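Local coordinates for protein Rab GDP-dissociation inhibitor (Saccharomyces cerevisiae, PDB 2BCG) that inhibits GDP release from the Rab GTPase SEC4, extracts GDP-bound YPT7 from vacuolar membranes and is essential in the yeast secretory pathway, at residues I40-H45 with P296-E301; P88-A93 with S232-P237; G95-I100 with E424-D429; L261-D266 with T282-F287. All blocks are in the same frame, centred on the assembly; numbering follows the deposited sequence. Where two conformers were deposited one is given.

Interaction 1 (I40-H45 with P296-E301)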
loop_
_atom_site.group_PDB
_atom_site.type_symbol
_atom_site.label_atom_id
_atom_site.label_comp_id
_atom_site.label_asym_id
_atom_site.label_seq_id
_atom_site.Cartn_x
_atom_site.Cartn_y
_atom_site.Cartn_z
ATOM N N ILE A 40 -4.191 -8.335 14.525
ATOM C CA ILE A 40 -5.481 -7.793 14.952
ATOM C C ILE A 40 -5.505 -6.298 14.753
ATOM O O ILE A 40 -4.481 -5.631 14.949
ATOM C CB ILE A 40 -5.727 -8.098 16.448
ATOM C CG1 ILE A 40 -5.558 -9.592 16.744
ATOM C CG2 ILE A 40 -7.102 -7.536 16.965
ATOM C CD1 ILE A 40 -5.508 -9.899 18.272
ATOM N N ASP A 41 -6.675 -5.778 14.357
ATOM C CA ASP A 41 -6.900 -4.323 14.351
ATOM C C ASP A 41 -8.228 -4.000 15.050
ATOM O O ASP A 41 -9.236 -4.662 14.814
ATOM C CB ASP A 41 -6.893 -3.788 12.901
ATOM C CG ASP A 41 -6.527 -2.296 12.803
ATOM O OD1 ASP A 41 -5.739 -1.926 11.891
ATOM O OD2 ASP A 41 -7.054 -1.496 13.614
ATOM N N LYS A 42 -8.196 -2.984 15.913
ATOM C CA LYS A 42 -9.417 -2.444 16.537
ATOM C C LYS A 42 -10.326 -1.757 15.509
ATOM O O LYS A 42 -11.541 -1.632 15.727
ATOM C CB LYS A 42 -9.074 -1.511 17.712
ATOM C CG LYS A 42 -8.176 -0.318 17.361
ATOM C CD LYS A 42 -7.468 0.267 18.588
ATOM C CE LYS A 42 -6.319 1.182 18.189
ATOM N NZ LYS A 42 -5.343 1.437 19.298
ATOM N N GLN A 43 -9.723 -1.290 14.416
ATOM C CA GLN A 43 -10.447 -0.535 13.400
ATOM C C GLN A 43 -11.092 -1.507 12.414
ATOM O O GLN A 43 -10.677 -2.672 12.299
ATOM C CB GLN A 43 -9.527 0.467 12.686
ATOM C CG GLN A 43 -8.809 1.418 13.635
ATOM C CD GLN A 43 -8.256 2.651 12.974
ATOM O OE1 GLN A 43 -8.531 3.763 13.432
ATOM N NE2 GLN A 43 -7.485 2.488 11.899
ATOM N N ASP A 44 -12.100 -1.025 11.692
ATOM C CA ASP A 44 -12.894 -1.902 10.861
ATOM C C ASP A 44 -12.346 -2.014 9.437
ATOM O O ASP A 44 -13.055 -2.482 8.513
ATOM C CB ASP A 44 -14.371 -1.450 10.872
ATOM C CG ASP A 44 -14.591 -0.101 10.190
ATOM O OD1 ASP A 44 -15.741 0.409 10.254
ATOM O OD2 ASP A 44 -13.664 0.439 9.542
ATOM N N HIS A 45 -11.100 -1.568 9.225
ATOM C CA HIS A 45 -10.480 -1.531 7.901
ATOM C C HIS A 45 -8.962 -1.623 8.035
ATOM O O HIS A 45 -8.420 -1.407 9.125
ATOM C CB HIS A 45 -10.850 -0.211 7.209
ATOM C CG HIS A 45 -10.357 0.999 7.938
ATOM N ND1 HIS A 45 -11.029 1.553 9.010
ATOM C CD2 HIS A 45 -9.246 1.758 7.750
ATOM C CE1 HIS A 45 -10.347 2.592 9.458
ATOM N NE2 HIS A 45 -9.273 2.751 8.700
ATOM N N PRO A 296 1.970 2.799 18.034
ATOM C CA PRO A 296 1.806 3.560 19.278
ATOM C C PRO A 296 0.394 3.634 19.854
ATOM O O PRO A 296 0.240 3.794 21.090
ATOM C CB PRO A 296 2.356 4.959 18.914
ATOM C CG PRO A 296 3.416 4.651 17.813
ATOM C CD PRO A 296 2.767 3.529 17.022
ATOM N N THR A 297 -0.653 3.535 19.019
ATOM C CA THR A 297 -2.021 3.697 19.540
ATOM C C THR A 297 -2.441 2.553 20.461
ATOM O O THR A 297 -3.403 2.700 21.224
ATOM C CB THR A 297 -3.070 3.847 18.416
ATOM O OG1 THR A 297 -3.260 2.584 17.782
ATOM C CG2 THR A 297 -2.655 4.926 17.374
ATOM N N TYR A 298 -1.729 1.425 20.405
ATOM C CA TYR A 298 -2.043 0.290 21.287
ATOM C C TYR A 298 -1.335 0.347 22.630
ATOM O O TYR A 298 -1.753 -0.348 23.555
ATOM C CB TYR A 298 -1.719 -1.049 20.605
ATOM C CG TYR A 298 -2.669 -1.291 19.477
ATOM C CD1 TYR A 298 -3.900 -1.977 19.673
ATOM C CD2 TYR A 298 -2.395 -0.774 18.216
ATOM C CE1 TYR A 298 -4.803 -2.167 18.619
ATOM C CE2 TYR A 298 -3.315 -0.946 17.149
ATOM C CZ TYR A 298 -4.488 -1.656 17.359
ATOM O OH TYR A 298 -5.386 -1.830 16.336
ATOM N N PHE A 299 -0.270 1.129 22.708
ATOM C CA PHE A 299 0.566 1.203 23.929
ATOM C C PHE A 299 1.032 2.647 24.085
ATOM O O PHE A 299 2.242 2.902 24.047
ATOM C CB PHE A 299 1.796 0.286 23.851
ATOM C CG PHE A 299 1.475 -1.176 23.837
ATOM C CD1 PHE A 299 1.290 -1.859 22.636
ATOM C CD2 PHE A 299 1.385 -1.892 25.035
ATOM C CE1 PHE A 299 1.014 -3.246 22.637
ATOM C CE2 PHE A 299 1.105 -3.258 25.032
ATOM C CZ PHE A 299 0.914 -3.936 23.839
ATOM N N PRO A 300 0.086 3.578 24.277
ATOM C CA PRO A 300 0.478 4.989 24.366
ATOM C C PRO A 300 1.426 5.265 25.533
ATOM O O PRO A 300 2.334 6.107 25.407
ATOM C CB PRO A 300 -0.861 5.740 24.522
ATOM C CG PRO A 300 -1.838 4.719 25.030
ATOM C CD PRO A 300 -1.382 3.396 24.408
ATOM N N GLU A 301 1.252 4.516 26.625
ATOM C CA GLU A 301 2.142 4.660 27.791
ATOM C C GLU A 301 3.601 4.277 27.525
ATOM O O GLU A 301 4.495 4.752 28.230
ATOM C CB GLU A 301 1.608 3.951 29.054
ATOM C CG GLU A 301 0.490 2.937 28.886
ATOM C CD GLU A 301 0.939 1.606 28.287
ATOM O OE1 GLU A 301 1.753 0.869 28.912
ATOM O OE2 GLU A 301 0.425 1.275 27.207
HETATM O O HOH W 1 -5.422 0.304 14.645
#

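Interaction 2 (P88-A93 with S232-P237)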
loop_
_atom_site.group_PDB
_atom_site.type_symbol
_atom_site.label_atom_id
_atom_site.label_comp_id
_atom_site.label_asym_id
_atom_site.label_seq_id
_atom_site.Cartn_x
_atom_site.Cartn_y
_atom_site.Cartn_z
ATOM N N PRO A 88 0.684 11.578 3.264
ATOM C CA PRO A 88 1.273 11.480 1.938
ATOM C C PRO A 88 2.676 10.847 1.951
ATOM O O PRO A 88 3.531 11.213 2.753
ATOM C CB PRO A 88 1.297 12.947 1.473
ATOM C CG PRO A 88 1.459 13.722 2.746
ATOM C CD PRO A 88 0.681 12.967 3.777
ATOM N N LYS A 89 2.902 9.912 1.047
ATOM C CA LYS A 89 4.259 9.362 0.853
ATOM C C LYS A 89 4.373 8.913 -0.585
ATOM O O LYS A 89 3.381 8.361 -1.134
ATOM C CB LYS A 89 4.513 8.110 1.712
ATOM C CG LYS A 89 4.338 8.304 3.184
ATOM C CD LYS A 89 5.591 8.955 3.774
ATOM C CE LYS A 89 5.397 9.222 5.234
ATOM N NZ LYS A 89 6.650 9.832 5.791
ATOM N N PHE A 90 5.547 9.156 -1.191
ATOM C CA PHE A 90 5.963 8.482 -2.407
ATOM C C PHE A 90 6.949 7.338 -2.132
ATOM O O PHE A 90 7.507 7.232 -1.034
ATOM C CB PHE A 90 6.590 9.488 -3.354
ATOM C CG PHE A 90 5.602 10.527 -3.870
ATOM C CD1 PHE A 90 5.834 11.900 -3.701
ATOM C CD2 PHE A 90 4.446 10.132 -4.534
ATOM C CE1 PHE A 90 4.917 12.847 -4.209
ATOM C CE2 PHE A 90 3.527 11.080 -5.015
ATOM C CZ PHE A 90 3.779 12.440 -4.865
ATOM N N LEU A 91 7.187 6.487 -3.132
ATOM C CA LEU A 91 8.257 5.464 -3.022
ATOM C C LEU A 91 9.489 5.893 -3.849
ATOM O O LEU A 91 9.346 6.176 -5.027
ATOM C CB LEU A 91 7.772 4.122 -3.598
ATOM C CG LEU A 91 6.801 3.291 -2.733
ATOM C CD1 LEU A 91 5.385 3.887 -2.794
ATOM C CD2 LEU A 91 6.794 1.831 -3.161
ATOM N N MET A 92 10.675 5.933 -3.240
ATOM C CA MET A 92 11.881 6.063 -4.065
ATOM C C MET A 92 12.004 4.828 -4.971
ATOM O O MET A 92 11.948 3.674 -4.502
ATOM C CB MET A 92 13.142 6.165 -3.197
ATOM C CG MET A 92 13.310 7.486 -2.510
ATOM S SD MET A 92 13.873 8.734 -3.706
ATOM C CE MET A 92 15.235 9.523 -2.878
ATOM N N ALA A 93 12.197 5.061 -6.261
ATOM C CA ALA A 93 12.249 3.966 -7.223
ATOM C C ALA A 93 13.339 2.926 -6.942
ATOM O O ALA A 93 13.141 1.771 -7.293
ATOM C CB ALA A 93 12.365 4.495 -8.633
ATOM N N SER A 232 11.310 11.322 -12.523
ATOM C CA SER A 232 11.435 11.719 -11.133
ATOM C C SER A 232 11.987 10.515 -10.370
ATOM O O SER A 232 12.041 9.401 -10.888
ATOM C CB SER A 232 10.062 12.100 -10.535
ATOM O OG SER A 232 9.358 10.905 -10.187
ATOM N N PRO A 233 12.358 10.736 -9.115
ATOM C CA PRO A 233 12.800 9.563 -8.356
ATOM C C PRO A 233 11.681 8.672 -7.781
ATOM O O PRO A 233 11.993 7.699 -7.090
ATOM C CB PRO A 233 13.583 10.197 -7.223
ATOM C CG PRO A 233 12.884 11.503 -6.998
ATOM C CD PRO A 233 12.436 11.975 -8.323
ATOM N N TYR A 234 10.413 8.986 -8.068
ATOM C CA TYR A 234 9.299 8.403 -7.296
ATOM C C TYR A 234 8.336 7.542 -8.052
ATOM O O TYR A 234 7.997 7.831 -9.214
ATOM C CB TYR A 234 8.456 9.519 -6.684
ATOM C CG TYR A 234 9.206 10.498 -5.829
ATOM C CD1 TYR A 234 9.914 10.061 -4.714
ATOM C CD2 TYR A 234 9.110 11.865 -6.059
ATOM C CE1 TYR A 234 10.597 10.952 -3.905
ATOM C CE2 TYR A 234 9.783 12.771 -5.251
ATOM C CZ TYR A 234 10.518 12.317 -4.159
ATOM O OH TYR A 234 11.159 13.228 -3.340
ATOM N N LEU A 235 7.814 6.554 -7.326
ATOM C CA LEU A 235 6.637 5.782 -7.744
ATOM C C LEU A 235 5.450 6.010 -6.766
ATOM O O LEU A 235 5.657 6.436 -5.651
ATOM C CB LEU A 235 6.981 4.289 -7.761
ATOM C CG LEU A 235 8.211 3.815 -8.555
ATOM C CD1 LEU A 235 8.439 2.314 -8.372
ATOM C CD2 LEU A 235 8.039 4.189 -10.041
ATOM N N TYR A 236 4.241 5.697 -7.220
ATOM C CA TYR A 236 3.041 5.831 -6.387
ATOM C C TYR A 236 2.082 4.678 -6.750
ATOM O O TYR A 236 1.922 4.372 -7.921
ATOM C CB TYR A 236 2.366 7.193 -6.610
ATOM C CG TYR A 236 1.177 7.428 -5.691
ATOM C CD1 TYR A 236 1.358 7.899 -4.391
ATOM C CD2 TYR A 236 -0.132 7.132 -6.120
ATOM C CE1 TYR A 236 0.277 8.057 -3.528
ATOM C CE2 TYR A 236 -1.211 7.306 -5.263
ATOM C CZ TYR A 236 -1.004 7.751 -3.976
ATOM O OH TYR A 236 -2.111 7.913 -3.175
ATOM N N PRO A 237 1.476 4.030 -5.751
ATOM C CA PRO A 237 0.563 2.910 -6.052
ATOM C C PRO A 237 -0.794 3.324 -6.614
ATOM O O PRO A 237 -1.457 4.240 -6.091
ATOM C CB PRO A 237 0.332 2.251 -4.685
ATOM C CG PRO A 237 0.533 3.357 -3.701
ATOM C CD PRO A 237 1.583 4.281 -4.301
#

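Interaction 3 (G95-I100 with E424-D429)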
loop_
_atom_site.group_PDB
_atom_site.type_symbol
_atom_site.label_atom_id
_atom_site.label_comp_id
_atom_site.label_asym_id
_atom_site.label_seq_id
_atom_site.Cartn_x
_atom_site.Cartn_y
_atom_site.Cartn_z
ATOM N N GLY A 95 14.535 2.525 -3.752
ATOM C CA GLY A 95 14.504 2.415 -2.306
ATOM C C GLY A 95 14.299 1.004 -1.768
ATOM O O GLY A 95 14.023 0.058 -2.508
ATOM N N GLU A 96 14.442 0.876 -0.467
ATOM C CA GLU A 96 14.256 -0.426 0.176
ATOM C C GLU A 96 12.835 -0.995 0.006
ATOM O O GLU A 96 12.676 -2.215 -0.159
ATOM C CB GLU A 96 14.611 -0.351 1.660
ATOM C CG GLU A 96 14.701 -1.722 2.338
ATOM C CD GLU A 96 15.807 -2.600 1.750
ATOM O OE1 GLU A 96 16.964 -2.126 1.674
ATOM O OE2 GLU A 96 15.536 -3.766 1.356
ATOM N N LEU A 97 11.788 -0.147 0.019
ATOM C CA LEU A 97 10.433 -0.701 -0.139
ATOM C C LEU A 97 10.276 -1.380 -1.477
ATOM O O LEU A 97 9.686 -2.466 -1.566
ATOM C CB LEU A 97 9.342 0.347 0.171
ATOM C CG LEU A 97 7.887 -0.147 0.069
ATOM C CD1 LEU A 97 7.665 -1.370 0.976
ATOM C CD2 LEU A 97 6.890 0.973 0.404
ATOM N N THR A 98 10.858 -0.796 -2.525
ATOM C CA THR A 98 10.784 -1.482 -3.816
ATOM C C THR A 98 11.507 -2.843 -3.742
ATOM O O THR A 98 11.013 -3.841 -4.284
ATOM C CB THR A 98 11.286 -0.625 -5.003
ATOM O OG1 THR A 98 12.669 -0.336 -4.822
ATOM C CG2 THR A 98 10.505 0.663 -5.072
ATOM N N ASN A 99 12.666 -2.875 -3.082
ATOM C CA ASN A 99 13.445 -4.118 -2.911
ATOM C C ASN A 99 12.610 -5.207 -2.181
ATOM O O ASN A 99 12.611 -6.394 -2.554
ATOM C CB ASN A 99 14.740 -3.796 -2.153
ATOM C CG ASN A 99 15.738 -4.962 -2.157
ATOM O OD1 ASN A 99 15.887 -5.658 -3.147
ATOM N ND2 ASN A 99 16.396 -5.178 -1.021
ATOM N N ILE A 100 11.884 -4.798 -1.145
ATOM C CA ILE A 100 11.026 -5.729 -0.397
ATOM C C ILE A 100 9.860 -6.182 -1.259
ATOM O O ILE A 100 9.544 -7.362 -1.299
ATOM C CB ILE A 100 10.514 -5.082 0.896
ATOM C CG1 ILE A 100 11.684 -4.735 1.814
ATOM C CG2 ILE A 100 9.483 -5.992 1.618
ATOM C CD1 ILE A 100 11.260 -3.900 3.014
ATOM N N GLU A 424 11.324 5.834 2.848
ATOM C CA GLU A 424 12.595 5.248 3.301
ATOM C C GLU A 424 12.699 5.160 4.826
ATOM O O GLU A 424 13.198 4.154 5.365
ATOM C CB GLU A 424 13.786 5.990 2.700
ATOM C CG GLU A 424 14.884 5.082 2.253
ATOM C CD GLU A 424 14.462 4.012 1.225
ATOM O OE1 GLU A 424 13.493 4.197 0.426
ATOM O OE2 GLU A 424 15.116 2.962 1.233
ATOM N N SER A 425 12.238 6.181 5.552
ATOM C CA SER A 425 12.334 6.097 7.015
ATOM C C SER A 425 11.394 4.989 7.577
ATOM O O SER A 425 11.672 4.411 8.642
ATOM C CB SER A 425 12.067 7.442 7.701
ATOM O OG SER A 425 10.739 7.863 7.451
ATOM N N MET A 426 10.310 4.672 6.865
ATOM C CA MET A 426 9.384 3.608 7.292
ATOM C C MET A 426 10.088 2.257 7.115
ATOM O O MET A 426 10.034 1.430 8.029
ATOM C CB MET A 426 8.053 3.697 6.517
ATOM C CG MET A 426 6.985 2.636 6.859
ATOM S SD MET A 426 7.334 1.011 6.094
ATOM C CE MET A 426 7.039 1.441 4.343
ATOM N N THR A 427 10.799 2.046 5.997
ATOM C CA THR A 427 11.526 0.766 5.836
ATOM C C THR A 427 12.736 0.685 6.779
ATOM O O THR A 427 13.114 -0.399 7.225
ATOM C CB THR A 427 11.916 0.456 4.387
ATOM O OG1 THR A 427 12.571 1.583 3.826
ATOM C CG2 THR A 427 10.662 0.160 3.579
ATOM N N ASP A 428 13.362 1.820 7.070
ATOM C CA ASP A 428 14.395 1.827 8.129
ATOM C C ASP A 428 13.795 1.282 9.425
ATOM O O ASP A 428 14.448 0.494 10.135
ATOM C CB ASP A 428 14.990 3.224 8.367
ATOM C CG ASP A 428 15.876 3.678 7.229
ATOM O OD1 ASP A 428 16.209 4.888 7.224
ATOM O OD2 ASP A 428 16.255 2.853 6.365
ATOM N N ASP A 429 12.568 1.729 9.752
ATOM C CA ASP A 429 11.892 1.300 10.981
ATOM C C ASP A 429 11.583 -0.203 10.904
ATOM O O ASP A 429 11.858 -0.953 11.847
ATOM C CB ASP A 429 10.603 2.100 11.195
ATOM C CG ASP A 429 10.078 2.014 12.617
ATOM O OD1 ASP A 429 10.896 1.763 13.557
ATOM O OD2 ASP A 429 8.859 2.227 12.803
HETATM O O HOH W 2 11.813 2.398 1.260
#

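Interaction 4 (L261-D266 with T282-F287)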
loop_
_atom_site.group_PDB
_atom_site.type_symbol
_atom_site.label_atom_id
_atom_site.label_comp_id
_atom_site.label_asym_id
_atom_site.label_seq_id
_atom_site.Cartn_x
_atom_site.Cartn_y
_atom_site.Cartn_z
ATOM N N LEU A 261 -10.276 -7.991 12.221
ATOM C CA LEU A 261 -10.547 -6.546 12.234
ATOM C C LEU A 261 -11.714 -6.230 13.182
ATOM O O LEU A 261 -12.396 -7.149 13.692
ATOM C CB LEU A 261 -10.879 -6.053 10.833
ATOM C CG LEU A 261 -9.799 -6.160 9.735
ATOM C CD1 LEU A 261 -10.459 -5.702 8.449
ATOM C CD2 LEU A 261 -8.537 -5.362 10.047
ATOM N N ASP A 262 -11.945 -4.934 13.416
ATOM C CA ASP A 262 -13.056 -4.495 14.297
ATOM C C ASP A 262 -13.041 -5.280 15.611
ATOM O O ASP A 262 -14.095 -5.648 16.147
ATOM C CB ASP A 262 -14.411 -4.691 13.580
ATOM C CG ASP A 262 -15.581 -3.957 14.248
ATOM O OD1 ASP A 262 -16.726 -4.405 14.030
ATOM O OD2 ASP A 262 -15.387 -2.951 14.954
ATOM N N THR A 263 -11.834 -5.486 16.146
ATOM C CA THR A 263 -11.624 -6.312 17.310
ATOM C C THR A 263 -10.800 -5.513 18.322
ATOM O O THR A 263 -9.576 -5.529 18.289
ATOM C CB THR A 263 -10.941 -7.653 16.914
ATOM O OG1 THR A 263 -11.799 -8.373 16.028
ATOM C CG2 THR A 263 -10.646 -8.529 18.119
ATOM N N PRO A 264 -11.488 -4.748 19.188
ATOM C CA PRO A 264 -10.820 -4.051 20.289
ATOM C C PRO A 264 -9.936 -4.977 21.117
ATOM O O PRO A 264 -10.252 -6.146 21.299
ATOM C CB PRO A 264 -11.994 -3.568 21.151
ATOM C CG PRO A 264 -13.042 -3.279 20.123
ATOM C CD PRO A 264 -12.933 -4.451 19.148
ATOM N N ILE A 265 -8.836 -4.442 21.634
ATOM C CA ILE A 265 -8.074 -5.154 22.641
ATOM C C ILE A 265 -8.660 -4.795 24.004
ATOM O O ILE A 265 -8.413 -3.712 24.504
ATOM C CB ILE A 265 -6.558 -4.786 22.564
ATOM C CG1 ILE A 265 -6.007 -5.048 21.146
ATOM C CG2 ILE A 265 -5.744 -5.548 23.630
ATOM C CD1 ILE A 265 -6.239 -6.483 20.573
ATOM N N ASP A 266 -9.448 -5.707 24.571
ATOM C CA ASP A 266 -10.070 -5.492 25.880
ATOM C C ASP A 266 -9.027 -5.315 26.967
ATOM O O ASP A 266 -9.197 -4.477 27.850
ATOM C CB ASP A 266 -10.952 -6.677 26.250
ATOM C CG ASP A 266 -12.112 -6.894 25.298
ATOM O OD1 ASP A 266 -12.593 -8.050 25.272
ATOM O OD2 ASP A 266 -12.565 -5.938 24.634
ATOM N N THR A 282 -9.773 -10.461 23.864
ATOM C CA THR A 282 -10.670 -9.843 22.913
ATOM C C THR A 282 -12.052 -10.481 23.057
ATOM O O THR A 282 -12.194 -11.478 23.773
ATOM C CB THR A 282 -10.162 -10.077 21.467
ATOM O OG1 THR A 282 -10.391 -11.440 21.123
ATOM C CG2 THR A 282 -8.650 -9.755 21.292
ATOM N N LYS A 283 -13.046 -9.902 22.367
ATOM C CA LYS A 283 -14.403 -10.457 22.276
ATOM C C LYS A 283 -14.433 -11.871 21.709
ATOM O O LYS A 283 -15.415 -12.594 21.884
ATOM C CB LYS A 283 -15.288 -9.542 21.410
ATOM C CG LYS A 283 -14.893 -9.498 19.931
ATOM C CD LYS A 283 -15.692 -8.451 19.164
ATOM C CE LYS A 283 -15.368 -8.521 17.679
ATOM N NZ LYS A 283 -16.079 -7.478 16.892
ATOM N N LEU A 284 -13.359 -12.257 21.013
ATOM C CA LEU A 284 -13.246 -13.592 20.390
ATOM C C LEU A 284 -12.464 -14.597 21.235
ATOM O O LEU A 284 -12.384 -15.772 20.893
ATOM C CB LEU A 284 -12.608 -13.491 18.994
ATOM C CG LEU A 284 -13.377 -12.703 17.922
ATOM C CD1 LEU A 284 -12.604 -12.718 16.608
ATOM C CD2 LEU A 284 -14.781 -13.273 17.734
ATOM N N GLY A 285 -11.876 -14.132 22.331
ATOM C CA GLY A 285 -11.096 -14.996 23.207
ATOM C C GLY A 285 -9.763 -14.390 23.604
ATOM O O GLY A 285 -9.470 -13.234 23.299
ATOM N N THR A 286 -8.962 -15.197 24.280
ATOM C CA THR A 286 -7.661 -14.774 24.749
ATOM C C THR A 286 -6.597 -15.497 23.904
ATOM O O THR A 286 -6.649 -16.715 23.710
ATOM C CB THR A 286 -7.525 -15.044 26.252
ATOM O OG1 THR A 286 -8.475 -14.206 26.940
ATOM C CG2 THR A 286 -6.116 -14.730 26.722
ATOM N N PHE A 287 -5.659 -14.708 23.384
ATOM C CA PHE A 287 -4.621 -15.191 22.473
ATOM C C PHE A 287 -3.258 -14.882 23.067
ATOM O O PHE A 287 -3.069 -13.810 23.636
ATOM C CB PHE A 287 -4.781 -14.538 21.097
ATOM C CG PHE A 287 -6.165 -14.726 20.532
ATOM C CD1 PHE A 287 -7.051 -13.660 20.411
ATOM C CD2 PHE A 287 -6.620 -16.002 20.227
ATOM C CE1 PHE A 287 -8.374 -13.861 19.937
ATOM C CE2 PHE A 287 -7.928 -16.210 19.756
ATOM C CZ PHE A 287 -8.803 -15.139 19.620
HETATM O O HOH W 3 -15.360 -8.129 14.366
HETATM O O HOH W 4 -12.646 -7.215 21.433
#

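Interaction 1 (I40-H45 with P296-E301)
Lys42 lays its extended side chain over one face of the Tyr298 ring. CG lies beside the phenol end, and the methylene CE follows over the face. The ammonium group ends almost exactly above the ring centre: Lys42 NZ is 3.5 Å from the centroid of Tyr298 and 3° off the ring normal, a cation-pi contact. CG sits between the backbone N and the carbonyl carbon (chi1 58°), which starts the chain along the ring, and the extended torsions beyond it carry NZ onward to Thr297. There Lys42 NZ gives a 2.8 Å hydrogen bond to Thr297 OG1, which is also bonded to Asp295. Lys42 has a second deposited conformer, so these side-chain contacts describe one of two states.

Segment 40-45 holds the phenol oxygen directly and through a water. Lys42 N donates to Tyr298 OH at 3.1 Å in a nearly straight bond (171°). A water links Tyr298 OH (2.7 Å) to Asp41 OD2 (2.6 Å). Asp41 OD2 also accepts from Gln43 N at 2.8 Å, which closes an Asx turn, while OD1 is bonded to Thr19. The contact joins the loops after strands 37-40 and 292-294 of the parallel, Rossmann-like sheet. Lys42 uses both its backbone N-H and its ammonium group on the same tyrosine, so one residue probably holds the ring at its hydroxyl and over its face.

Interaction 2 (P88-A93 with S232-P237)
Phe90 and Tyr234 meet in the tight part of this contact, where strand 91-92 pairs antiparallel with strand 234-237. Phe90 CB lies 3.6 Å from Tyr234 CD1. The two rings, tilted by 26°, are slid apart and barely overlap. Phe90 CD1 lies over the rim of one Tyr234 face, and Pro233 CG covers the centre of the opposite face. Phe90 CD2 also lies 3.8 Å from Tyr236 CD1. Replacing Phe90 by an alanine removes the ring over the rim of Tyr234 and would probably open a gap beside Tyr236.

Leu91 and Leu235 form a hydrogen-bonded pair. Leu91 N donates to Leu235 O at 2.9 Å, and Leu235 N to Leu91 O at 2.8 Å. Ala93 N adds a third bond, 2.8 Å to Pro233 O. A bend at chi2 (-76°) brings Met92 SD to 4.0 Å from Tyr234 CE1, an oblique Met-aromatic contact.

Between the two segments the face of Leu91 and Leu235 is looser, though still buried. Leu91 CD1 lies 4.1 Å from Pro237 CD, and Leu235 packs on an apolar side chain of another protein chain. Tyr236 and Pro237 begin the region 236-261 that interacts with YPT1. Tyr234 OH is hydrogen-bonded to Gln331 and Tyr236 OH to Asp85. Strand 112-114 flanks 234-237 and packs on Leu91, helix 212-229 packs on Pro233 and Met92, and strand 345-351 packs on Phe90 and Tyr236.

Interaction 3 (G95-I100 with E424-D429)
Glu424 and Thr427 meet Gly95, Glu96 and Leu97 in a buried helix-helix contact, where the first turn of helix 424-438 lies against the start of helix 96-104. The two short segments run at 60° to each other, and their axes come within 9.6 Å.

The main bond joins a carboxylate to a helix start. Glu96 N donates to Glu424 OE2 at 2.8 Å, almost straight (173°), and the oxygen uses its syn lone pair. Gly95 occupies the N-cap position. Glu424 OE1 comes to 3.4 Å from Gly95 CA, and a CB at this position would clash with it. Glu424 reaches this place with a chi1 of -139°, away from a staggered value, and with a bend at chi2.

A water extends the polar seam. It accepts from Leu97 N at 2.8 Å, lies 2.8 Å from Thr427 OG1, and donates a weak bond to Glu424 OE1.

The apolar side is carried by Thr427 CG2. It lies 3.7 Å from Leu97 CB and 4.1 Å from Ile100 CD1. Next to it, Leu97 CD2 meets Met426 CE at 4.0 Å. Helix 21-32 packs on both Leu97 and Met426, so these two side chains also tie the pair of helices to the parallel-sheet part of the molecule.

Two amide groups of the first helical turn, Glu96 N and Leu97 N, thus find acceptors from outside their own helix. The negative Glu424 carboxylate faces the positive end of that helix dipole, which would be expected to stabilise its ionised form.

Interaction 4 (L261-D266 with T282-F287)
Lys283 holds CG between its backbone N and carbonyl carbon (chi1 67°), and an extended chain then carries NZ across to Asp262. Thr282 has OG1 in the equivalent place (chi1 73°), with CG2 anti to the carbonyl carbon, where it meets Thr263 and Ile265. Both lie on a beta hairpin, where a type I turn from Thr282 to Gly285 joins strands 276-282 and 285-288 beside the loop 261-266.

Lys283 NZ donates to Asp262 O at 2.8 Å, with the donor tilted 23° from the carbonyl plane. A water accepts from the same NZ and donates to Leu261 O. The Asp262 carboxylate is near but beyond salt-bridge range.

Apolar contacts lie between: Thr263 CG2 is 3.7 Å from Thr282 CB, and Ile265 CD1 is 4.1 Å from Thr282 CG2. Within the hairpin Thr282 OG1 accepts from Leu284 N at 3.1 Å, an ST turn, and donates to Gly285 O at 3.0 Å. With a glycine in place of Thr282, Leu284 N would probably lose this acceptor and a gap would open beside Thr263 CG2.

Asp262, Asp266 and Lys283 are exposed, whereas Leu284 packs on an aromatic side chain of another protein chain. Leu261, which ends the YPT1-interacting region 236-261, touches a polar side chain of that chain. A water closes the other end, donating to Pro264 O at 2.6 Å and accepting from Lys283 N at 2.9 Å.

Interactions 2 and 3 are buried near the centre of the chain, while interactions 1 and 4 are only partly buried and lie further out. Interactions 2 and 3 hold consecutive elements, strand 91-92 and helix 96-104, and touch where Leu91 packs on Leu97. Interactions 1 and 4 also touch: Gln43 O lies 2.8 Å from Asp262 N and Asp41 O 3.0 Å from Thr263 N, both probable hydrogen bonds. The chemistry follows the place. The outer pair each use a lysine and bridging water. Interaction 2 uses strand pairing and aromatic packing, and interaction 3 adds a carboxylate and a water to apolar helix packing.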